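Local coordinates for protein omega transaminase (Pseudomonas sp., PDB 5LHA) that catalyses the transfer of amino groups, probably from amines to keto acids, with a vitamin B6 cofactor held here as pyridoxamine phosphate, at residues E231-A236 / R382-M387; T189-R194 / G427-L432; A135-I140 / D313-G318. All blocks are in the same frame, centred on the assembly; numbering follows the deposited sequence.

Interaction 1: residues E231-A236 / R382-M387. With PMP (4'-deoxy-4'-aminopyridoxal-5'-phosphate), chain E.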
loop_
_atom_site.group_PDB
_atom_site.type_symbol
_atom_site.label_atom_id
_atom_site.label_comp_id
_atom_site.label_asym_id
_atom_site.label_seq_id
_atom_site.Cartn_x
_atom_site.Cartn_y
_atom_site.Cartn_z
ATOM N N GLU A 231 -18.338 -3.038 16.277
ATOM C CA GLU A 231 -19.036 -4.000 17.121
ATOM C C GLU A 231 -20.085 -3.270 17.944
ATOM O O GLU A 231 -19.782 -2.225 18.530
ATOM C CB GLU A 231 -18.070 -4.703 18.064
ATOM C CG GLU A 231 -16.884 -5.384 17.417
ATOM C CD GLU A 231 -15.722 -5.520 18.390
ATOM O OE1 GLU A 231 -15.787 -6.362 19.308
ATOM O OE2 GLU A 231 -14.758 -4.743 18.269
ATOM N N PRO A 232 -21.314 -3.772 18.028
ATOM C CA PRO A 232 -22.308 -3.071 18.854
ATOM C C PRO A 232 -21.917 -2.998 20.322
ATOM O O PRO A 232 -22.208 -1.993 20.977
ATOM C CB PRO A 232 -23.587 -3.884 18.621
ATOM C CG PRO A 232 -23.390 -4.515 17.278
ATOM C CD PRO A 232 -21.922 -4.803 17.173
ATOM N N VAL A 233 -21.255 -4.022 20.855
ATOM C CA VAL A 233 -20.507 -3.926 22.106
ATOM C C VAL A 233 -19.116 -4.470 21.819
ATOM O O VAL A 233 -18.975 -5.615 21.372
ATOM C CB VAL A 233 -21.173 -4.709 23.252
ATOM C CG1 VAL A 233 -20.380 -4.562 24.545
ATOM C CG2 VAL A 233 -22.603 -4.248 23.463
ATOM N N GLN A 234 -18.091 -3.670 22.089
ATOM C CA GLN A 234 -16.736 -4.093 21.771
ATOM C C GLN A 234 -16.299 -5.136 22.781
ATOM O O GLN A 234 -16.196 -4.845 23.973
ATOM C CB GLN A 234 -15.787 -2.903 21.773
ATOM C CG GLN A 234 -16.092 -1.922 20.685
ATOM C CD GLN A 234 -15.075 -0.821 20.616
ATOM O OE1 GLN A 234 -14.986 0.000 21.522
ATOM N NE2 GLN A 234 -14.297 -0.793 19.543
ATOM N N GLY A 235 -16.026 -6.339 22.300
ATOM C CA GLY A 235 -15.770 -7.450 23.184
ATOM C C GLY A 235 -14.339 -7.549 23.648
ATOM O O GLY A 235 -14.004 -7.144 24.766
ATOM N N ALA A 236 -13.484 -8.100 22.783
ATOM C CA ALA A 236 -12.100 -8.363 23.158
ATOM C C ALA A 236 -11.355 -7.092 23.522
ATOM O O ALA A 236 -10.349 -7.166 24.234
ATOM C CB ALA A 236 -11.373 -9.095 22.027
ATOM N N ARG A 382 -18.210 -2.995 34.001
ATOM C CA ARG A 382 -19.169 -2.612 32.977
ATOM C C ARG A 382 -19.607 -3.842 32.200
ATOM O O ARG A 382 -18.930 -4.874 32.196
ATOM C CB ARG A 382 -18.575 -1.589 32.007
ATOM C CG ARG A 382 -17.133 -1.886 31.644
ATOM C CD ARG A 382 -16.642 -1.026 30.503
ATOM N NE ARG A 382 -15.345 -1.486 30.023
ATOM C CZ ARG A 382 -14.188 -1.209 30.621
ATOM N NH1 ARG A 382 -14.158 -0.462 31.718
ATOM N NH2 ARG A 382 -13.052 -1.673 30.118
ATOM N N GLY A 383 -20.743 -3.716 31.529
ATOM C CA GLY A 383 -21.283 -4.841 30.801
ATOM C C GLY A 383 -22.648 -4.534 30.235
ATOM O O GLY A 383 -23.270 -3.514 30.542
ATOM N N LYS A 384 -23.111 -5.464 29.403
ATOM C CA LYS A 384 -24.446 -5.414 28.810
ATOM C C LYS A 384 -24.825 -6.835 28.421
ATOM O O LYS A 384 -24.085 -7.481 27.668
ATOM C CB LYS A 384 -24.475 -4.485 27.601
ATOM C CG LYS A 384 -25.859 -4.300 27.026
ATOM C CD LYS A 384 -25.839 -3.365 25.846
ATOM C CE LYS A 384 -27.200 -3.309 25.166
ATOM N NZ LYS A 384 -28.187 -2.504 25.924
ATOM N N GLY A 385 -25.949 -7.334 28.941
ATOM C CA GLY A 385 -26.224 -8.759 28.797
ATOM C C GLY A 385 -25.186 -9.578 29.545
ATOM O O GLY A 385 -24.812 -9.254 30.679
ATOM N N LEU A 386 -24.720 -10.665 28.926
ATOM C CA LEU A 386 -23.730 -11.544 29.553
ATOM C C LEU A 386 -22.329 -11.368 28.979
ATOM O O LEU A 386 -21.594 -12.350 28.814
ATOM C CB LEU A 386 -24.163 -13.004 29.459
ATOM C CG LEU A 386 -25.277 -13.342 30.446
ATOM C CD1 LEU A 386 -25.868 -14.720 30.166
ATOM C CD2 LEU A 386 -24.750 -13.237 31.875
ATOM N N MET A 387 -21.938 -10.132 28.669
ATOM C CA MET A 387 -20.541 -9.749 28.488
ATOM C C MET A 387 -20.221 -8.632 29.472
ATOM O O MET A 387 -20.913 -7.608 29.507
ATOM C CB MET A 387 -20.240 -9.316 27.049
ATOM C CG MET A 387 -21.159 -8.259 26.468
ATOM S SD MET A 387 -21.154 -8.287 24.664
ATOM C CE MET A 387 -19.436 -8.020 24.272
HETATM N N1 PMP E . -14.828 -10.181 15.417
HETATM C C2 PMP E . -15.253 -10.298 16.731
HETATM C C2A PMP E . -16.074 -9.217 17.380
HETATM C C3 PMP E . -14.609 -11.219 17.544
HETATM O O3 PMP E . -14.717 -11.134 18.907
HETATM C C4 PMP E . -13.839 -12.229 16.970
HETATM C C4A PMP E . -13.204 -13.279 17.855
HETATM N N4A PMP E . -13.383 -12.942 19.252
HETATM C C5 PMP E . -13.648 -12.261 15.587
HETATM C C6 PMP E . -14.155 -11.216 14.815
HETATM C C5A PMP E . -12.897 -13.424 14.955
HETATM O O4P PMP E . -13.563 -14.650 15.212
HETATM P P PMP E . -12.869 -16.088 14.958
HETATM O O1P PMP E . -12.024 -16.390 16.183
HETATM O O2P PMP E . -13.962 -17.129 14.834
HETATM O O3P PMP E . -11.983 -16.097 13.729
#
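Val233 and Met387 join the loop after strand 225-230 to the hairpin linking strands 378-384 and 387-393; the same loop carries Glu231 of the cofactor pocket. Glu231 begins the loop in that pocket. Its CG lies anti to the carbonyl carbon (chi1 -55°), and the extended chain brings Glu231 OE1 to 3.5 Å from PMP C2A, the ring methyl. The same OE1 accepts Gly235 N at 3.0 Å, a nearly straight bond (168° at the hydrogen) arriving 38° out of the carboxylate plane, while OE2 is taken by Tyr157 N. Pro232 turns the chain and gives its carbonyl to Trp282 NE1. At Val233 the two sides meet tip to tip: CG1 touches Met387 CE at 3.6 Å, and CG1 also lies 3.8 Å from Met387 SD. The other methyl, CG2, comes within 4.1 Å of Lys384 CD, beyond which the lysine leads away to a cation-pi contact with Trp282. Gln234 turns from the hairpin, and Gly235 CA then receives Met387 CE at 3.9 Å. Lys384 N to Met387 O, 3.1 Å, closes the turn that presents the thioether. Contacts with the hairpin are apolar, whereas two backbone N-H groups grip the Glu231 carboxylate, which probably fixes its orientation beside the cofactor methyl, one bond coming from its own loop and one from Tyr157.

Interaction 2: residues T189-R194 / G427-L432; sequences TPWLYR and GNKIIL
Lys429 approaches the six-membered ring of Trp191 obliquely, Lys429 CE 4.1 Å from Trp191 CH2, and Arg194 NH2 comes up to Asn428 ND2 at 3.7 Å. These thin touches span two segments whose nearest CA atoms, those of Arg194 and Asn428, are 13.3 Å apart, so that the loop after strand 184-187 and strand 429-432 meet through side chains. The dense part belongs to the loop. Trp191 is buried, and one face of its ring carries Arg194 CB, 3.7 Å above the plane. The Arg194 chain then runs extended to NE; its guanidinium has Tyr193 CD2 over one face and Trp191 CZ2 at its edge. The looser side is where Arg194 and Lys429, both partly exposed, come near each other and Asn428. The amide of Asn428 stands almost perpendicular to the guanidinium, 79° between planes, and its ND2 gives its hydrogen bond to Leu392 O instead. Lys429 runs straight until its last torsion bends (chi4 58°), which turns NZ back to Asn428 OD1, 2.7 Å away. Arg194 NE is taken by Arg399 O, and NH1 forms a salt bridge with Asp391 OD2, the carboxylate oxygen that Arg382 also uses. Arg194 NH1 and Lys429 NZ lie 4.7 Å apart; Asp391 probably offsets much of that positive charge. Chemically, then, two donors face one another across the gap and cannot bond directly: the loop and strand 429-432 are joined by way of the neighbouring strand 387-393 and its Asp391.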
loop_
_atom_site.group_PDB
_atom_site.type_symbol
_atom_site.label_atom_id
_atom_site.label_comp_id
_atom_site.label_asym_id
_atom_site.label_seq_id
_atom_site.Cartn_x
_atom_site.Cartn_y
_atom_site.Cartn_z
ATOM N N THR A 189 -13.172 5.426 20.224
ATOM C CA THR A 189 -14.388 4.712 20.585
ATOM C C THR A 189 -15.129 5.449 21.698
ATOM O O THR A 189 -14.496 6.077 22.556
ATOM C CB THR A 189 -14.071 3.284 21.034
ATOM O OG1 THR A 189 -15.270 2.637 21.471
ATOM C CG2 THR A 189 -13.053 3.278 22.173
ATOM N N PRO A 190 -16.466 5.434 21.708
ATOM C CA PRO A 190 -17.199 6.112 22.789
ATOM C C PRO A 190 -17.122 5.346 24.104
ATOM O O PRO A 190 -18.070 4.667 24.520
ATOM C CB PRO A 190 -18.624 6.202 22.236
ATOM C CG PRO A 190 -18.723 5.056 21.308
ATOM C CD PRO A 190 -17.375 4.914 20.673
ATOM N N TRP A 191 -15.959 5.461 24.752
ATOM C CA TRP A 191 -15.581 4.714 25.949
ATOM C C TRP A 191 -15.573 5.688 27.120
ATOM O O TRP A 191 -14.743 6.603 27.165
ATOM C CB TRP A 191 -14.209 4.070 25.758
ATOM C CG TRP A 191 -13.762 3.109 26.843
ATOM C CD1 TRP A 191 -14.517 2.594 27.862
ATOM C CD2 TRP A 191 -12.450 2.559 27.002
ATOM N NE1 TRP A 191 -13.754 1.754 28.642
ATOM C CE2 TRP A 191 -12.482 1.716 28.137
ATOM C CE3 TRP A 191 -11.250 2.697 26.298
ATOM C CZ2 TRP A 191 -11.360 1.016 28.580
ATOM C CZ3 TRP A 191 -10.136 2.002 26.738
ATOM C CH2 TRP A 191 -10.199 1.168 27.867
ATOM N N LEU A 192 -16.523 5.524 28.041
ATOM C CA LEU A 192 -16.666 6.489 29.129
ATOM C C LEU A 192 -15.485 6.431 30.096
ATOM O O LEU A 192 -15.035 7.468 30.600
ATOM C CB LEU A 192 -17.970 6.222 29.882
ATOM C CG LEU A 192 -19.294 6.583 29.217
ATOM C CD1 LEU A 192 -20.371 5.594 29.657
ATOM C CD2 LEU A 192 -19.674 7.999 29.594
ATOM N N TYR A 193 -14.941 5.234 30.333
ATOM C CA TYR A 193 -13.883 5.096 31.327
ATOM C C TYR A 193 -12.577 5.737 30.851
ATOM O O TYR A 193 -11.851 6.332 31.656
ATOM C CB TYR A 193 -13.688 3.619 31.686
ATOM C CG TYR A 193 -12.980 3.429 33.009
ATOM C CD1 TYR A 193 -13.550 3.888 34.197
ATOM C CD2 TYR A 193 -11.727 2.829 33.073
ATOM C CE1 TYR A 193 -12.898 3.737 35.410
ATOM C CE2 TYR A 193 -11.070 2.669 34.286
ATOM C CZ TYR A 193 -11.658 3.127 35.450
ATOM O OH TYR A 193 -11.003 2.980 36.655
ATOM N N ARG A 194 -12.251 5.621 29.559
ATOM C CA ARG A 194 -11.025 6.198 28.995
ATOM C C ARG A 194 -11.340 6.776 27.623
ATOM O O ARG A 194 -11.651 6.016 26.700
ATOM C CB ARG A 194 -9.909 5.157 28.872
ATOM C CG ARG A 194 -9.389 4.576 30.175
ATOM C CD ARG A 194 -8.137 3.743 29.929
ATOM N NE ARG A 194 -7.657 3.087 31.144
ATOM C CZ ARG A 194 -8.133 1.941 31.625
ATOM N NH1 ARG A 194 -9.111 1.295 30.995
ATOM N NH2 ARG A 194 -7.621 1.438 32.740
ATOM N N GLY A 427 -5.166 -8.439 28.898
ATOM C CA GLY A 427 -4.513 -7.218 29.347
ATOM C C GLY A 427 -4.777 -6.972 30.825
ATOM O O GLY A 427 -4.503 -7.821 31.682
ATOM N N ASN A 428 -5.369 -5.819 31.139
ATOM C CA ASN A 428 -5.627 -5.438 32.520
ATOM C C ASN A 428 -7.074 -5.679 32.923
ATOM O O ASN A 428 -7.503 -5.199 33.978
ATOM C CB ASN A 428 -5.272 -3.968 32.736
ATOM C CG ASN A 428 -6.274 -3.033 32.098
ATOM O OD1 ASN A 428 -6.448 -3.023 30.882
ATOM N ND2 ASN A 428 -6.934 -2.229 32.919
ATOM N N LYS A 429 -7.822 -6.437 32.123
ATOM C CA LYS A 429 -9.258 -6.587 32.296
ATOM C C LYS A 429 -9.630 -8.061 32.398
ATOM O O LYS A 429 -9.138 -8.891 31.625
ATOM C CB LYS A 429 -10.004 -5.951 31.114
ATOM C CG LYS A 429 -9.477 -4.574 30.722
ATOM C CD LYS A 429 -10.210 -4.002 29.520
ATOM C CE LYS A 429 -9.629 -2.658 29.119
ATOM N NZ LYS A 429 -8.170 -2.769 28.811
ATOM N N ILE A 430 -10.512 -8.378 33.345
ATOM C CA ILE A 430 -11.072 -9.721 33.480
ATOM C C ILE A 430 -12.385 -9.761 32.712
ATOM O O ILE A 430 -13.293 -8.962 32.975
ATOM C CB ILE A 430 -11.297 -10.105 34.952
ATOM C CG1 ILE A 430 -10.064 -9.843 35.819
ATOM C CG2 ILE A 430 -11.692 -11.571 35.053
ATOM C CD1 ILE A 430 -8.972 -10.882 35.673
ATOM N N ILE A 431 -12.489 -10.685 31.757
ATOM C CA ILE A 431 -13.689 -10.844 30.942
ATOM C C ILE A 431 -14.546 -11.961 31.527
ATOM O O ILE A 431 -14.049 -13.061 31.802
ATOM C CB ILE A 431 -13.340 -11.137 29.471
ATOM C CG1 ILE A 431 -12.502 -10.009 28.860
ATOM C CG2 ILE A 431 -14.596 -11.405 28.662
ATOM C CD1 ILE A 431 -12.993 -8.619 29.172
ATOM N N LEU A 432 -15.839 -11.680 31.693
ATOM C CA LEU A 432 -16.862 -12.657 32.045
ATOM C C LEU A 432 -17.760 -12.849 30.827
ATOM O O LEU A 432 -18.331 -11.880 30.329
ATOM C CB LEU A 432 -17.685 -12.164 33.237
ATOM C CG LEU A 432 -16.910 -11.563 34.414
ATOM C CD1 LEU A 432 -17.830 -11.192 35.569
ATOM C CD2 LEU A 432 -15.804 -12.488 34.886
#

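Interaction 3: residues A135-I140 / D313-G318; sequences ARQYWI and DAIENG
Ile315 and Tyr138 bring two helices of this fold type I enzyme into contact: helix 124-141, whose first turn contributes Ser125, hydrogen-bonded to PMP, and the end of helix 309-316. The approach is close, 5.6 Å from Tyr138 CA to Ile315 CA. Ile315 buries the most surface. With CG1 anti to the carbonyl carbon (chi1 -65°), its longer branch lies against the backbone of the facing helix, Ile315 CG1 at 3.9 Å from Tyr138 CA and Ile315 CD1 at 4.0 Å from Tyr138 N. The shorter branch, CG2, meets the amide end of Gln137, whose chain crosses it at about a right angle; the polar needs of Gln137 NE2 are met by the carbonyls of Met324 and Ser322. Replacing Ile315 by alanine removes both branches and is likely to open a gap against the Tyr138 backbone and deprive the Gln137 amide of the methyl it packs against here. The Tyr138 ring is bordered by Trp139: Tyr138 CE2 lies 3.7 Å over the centre of that ring, and OH is hydrogen-bonded to Arg310 NE, one turn before Ala314 on the partner helix. The second subunit comes near as well, with its His177 packed on Gln137. On its other flank the tyrosine ring receives the small side chain of Ala314, whose CB sits 3.4 Å from Tyr138 CE1.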
loop_
_atom_site.group_PDB
_atom_site.type_symbol
_atom_site.label_atom_id
_atom_site.label_comp_id
_atom_site.label_asym_id
_atom_site.label_seq_id
_atom_site.Cartn_x
_atom_site.Cartn_y
_atom_site.Cartn_z
ATOM N N ALA A 135 -17.770 -5.725 0.296
ATOM C CA ALA A 135 -18.044 -4.290 0.299
ATOM C C ALA A 135 -17.340 -3.608 -0.867
ATOM O O ALA A 135 -17.922 -2.745 -1.536
ATOM C CB ALA A 135 -17.620 -3.666 1.632
ATOM N N ARG A 136 -16.083 -3.989 -1.121
ATOM C CA ARG A 136 -15.370 -3.512 -2.302
ATOM C C ARG A 136 -16.113 -3.872 -3.582
ATOM O O ARG A 136 -16.204 -3.051 -4.502
ATOM C CB ARG A 136 -13.949 -4.088 -2.341
ATOM C CG ARG A 136 -12.998 -3.605 -1.240
ATOM C CD ARG A 136 -12.307 -2.319 -1.658
ATOM N NE ARG A 136 -11.272 -1.869 -0.722
ATOM C CZ ARG A 136 -9.966 -2.084 -0.848
ATOM N NH1 ARG A 136 -9.469 -2.753 -1.881
ATOM N NH2 ARG A 136 -9.152 -1.607 0.073
ATOM N N GLN A 137 -16.647 -5.096 -3.666
ATOM C CA GLN A 137 -17.341 -5.513 -4.886
ATOM C C GLN A 137 -18.644 -4.751 -5.092
ATOM O O GLN A 137 -18.961 -4.365 -6.219
ATOM C CB GLN A 137 -17.618 -7.019 -4.861
ATOM C CG GLN A 137 -18.389 -7.483 -6.087
ATOM C CD GLN A 137 -18.266 -8.962 -6.359
ATOM O OE1 GLN A 137 -17.451 -9.657 -5.755
ATOM N NE2 GLN A 137 -19.084 -9.454 -7.286
ATOM N N TYR A 138 -19.396 -4.505 -4.017
ATOM C CA TYR A 138 -20.630 -3.728 -4.109
ATOM C C TYR A 138 -20.407 -2.402 -4.821
ATOM O O TYR A 138 -21.179 -2.024 -5.707
ATOM C CB TYR A 138 -21.208 -3.471 -2.712
ATOM C CG TYR A 138 -22.265 -2.383 -2.691
ATOM C CD1 TYR A 138 -23.549 -2.630 -3.159
ATOM C CD2 TYR A 138 -21.978 -1.102 -2.228
ATOM C CE1 TYR A 138 -24.528 -1.640 -3.144
ATOM C CE2 TYR A 138 -22.957 -0.100 -2.223
ATOM C CZ TYR A 138 -24.227 -0.385 -2.684
ATOM O OH TYR A 138 -25.211 0.570 -2.687
ATOM N N TRP A 139 -19.376 -1.657 -4.414
ATOM C CA TRP A 139 -19.133 -0.349 -5.015
ATOM C C TRP A 139 -18.701 -0.470 -6.473
ATOM O O TRP A 139 -19.089 0.361 -7.308
ATOM C CB TRP A 139 -18.108 0.422 -4.192
ATOM C CG TRP A 139 -18.678 0.898 -2.891
ATOM C CD1 TRP A 139 -18.333 0.469 -1.635
ATOM C CD2 TRP A 139 -19.687 1.898 -2.707
ATOM N NE1 TRP A 139 -19.077 1.130 -0.686
ATOM C CE2 TRP A 139 -19.911 2.015 -1.317
ATOM C CE3 TRP A 139 -20.421 2.703 -3.578
ATOM C CZ2 TRP A 139 -20.831 2.910 -0.784
ATOM C CZ3 TRP A 139 -21.338 3.587 -3.047
ATOM C CH2 TRP A 139 -21.532 3.688 -1.660
ATOM N N ILE A 140 -17.906 -1.492 -6.802
ATOM C CA ILE A 140 -17.508 -1.691 -8.195
ATOM C C ILE A 140 -18.726 -1.992 -9.058
ATOM O O ILE A 140 -18.875 -1.447 -10.158
ATOM C CB ILE A 140 -16.435 -2.792 -8.301
ATOM C CG1 ILE A 140 -15.098 -2.284 -7.761
ATOM C CG2 ILE A 140 -16.268 -3.254 -9.734
ATOM C CD1 ILE A 140 -14.096 -3.378 -7.531
ATOM N N ASP A 313 -28.921 -6.449 -4.543
ATOM C CA ASP A 313 -29.439 -6.006 -5.835
ATOM C C ASP A 313 -28.342 -5.428 -6.716
ATOM O O ASP A 313 -28.334 -5.645 -7.934
ATOM C CB ASP A 313 -30.530 -4.963 -5.614
ATOM C CG ASP A 313 -31.793 -5.559 -5.068
ATOM O OD1 ASP A 313 -31.952 -6.793 -5.155
ATOM O OD2 ASP A 313 -32.610 -4.792 -4.522
ATOM N N ALA A 314 -27.436 -4.641 -6.126
ATOM C CA ALA A 314 -26.373 -4.019 -6.909
ATOM C C ALA A 314 -25.422 -5.058 -7.478
ATOM O O ALA A 314 -24.995 -4.959 -8.635
ATOM C CB ALA A 314 -25.603 -3.018 -6.053
ATOM N N ILE A 315 -25.052 -6.041 -6.662
ATOM C CA ILE A 315 -24.089 -7.042 -7.097
ATOM C C ILE A 315 -24.722 -7.972 -8.124
ATOM O O ILE A 315 -24.117 -8.280 -9.157
ATOM C CB ILE A 315 -23.536 -7.802 -5.875
ATOM C CG1 ILE A 315 -22.734 -6.829 -5.005
ATOM C CG2 ILE A 315 -22.648 -8.956 -6.313
ATOM C CD1 ILE A 315 -22.107 -7.438 -3.799
ATOM N N GLU A 316 -25.951 -8.434 -7.856
ATOM C CA GLU A 316 -26.616 -9.317 -8.806
ATOM C C GLU A 316 -27.006 -8.615 -10.107
ATOM O O GLU A 316 -27.159 -9.294 -11.130
ATOM C CB GLU A 316 -27.836 -9.983 -8.168
ATOM C CG GLU A 316 -27.492 -10.921 -7.020
ATOM C CD GLU A 316 -28.700 -11.664 -6.499
ATOM O OE1 GLU A 316 -29.829 -11.288 -6.879
ATOM O OE2 GLU A 316 -28.522 -12.645 -5.734
ATOM N N ASN A 317 -27.175 -7.290 -10.104
ATOM C CA ASN A 317 -27.382 -6.540 -11.339
ATOM C C ASN A 317 -26.108 -5.887 -11.849
ATOM O O ASN A 317 -26.174 -5.075 -12.775
ATOM C CB ASN A 317 -28.447 -5.448 -11.182
ATOM C CG ASN A 317 -29.863 -5.982 -11.212
ATOM O OD1 ASN A 317 -30.161 -6.974 -11.881
ATOM N ND2 ASN A 317 -30.763 -5.281 -10.530
ATOM N N GLY A 318 -24.953 -6.213 -11.274
ATOM C CA GLY A 318 -23.728 -5.586 -11.722
ATOM C C GLY A 318 -23.414 -5.945 -13.160
ATOM O O GLY A 318 -23.711 -7.042 -13.635
#

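In the fold
Interactions 1 and 2 are neighbours, their centres 10 Å apart, and both attach loops of the cofactor-binding sheet to the sheet that contains strands 378-384, 387-393 and 429-432. They touch directly: Gln234 OE1 probably hydrogen-bonds Thr189 OG1 at 2.7 Å, and Arg382 NH2 packs on both Trp191 and Lys429. Depth changes their character. Interaction 1, in the core, is apolar beside a gripped carboxylate, whereas interaction 2, partly buried, relies on long cationic side chains around a shared acid. Interaction 3 lies apart, 37 Å from interaction 2 between centres and across the chain's middle; buried too, it joins helix to helix through aliphatic and aromatic groups close to the second subunit.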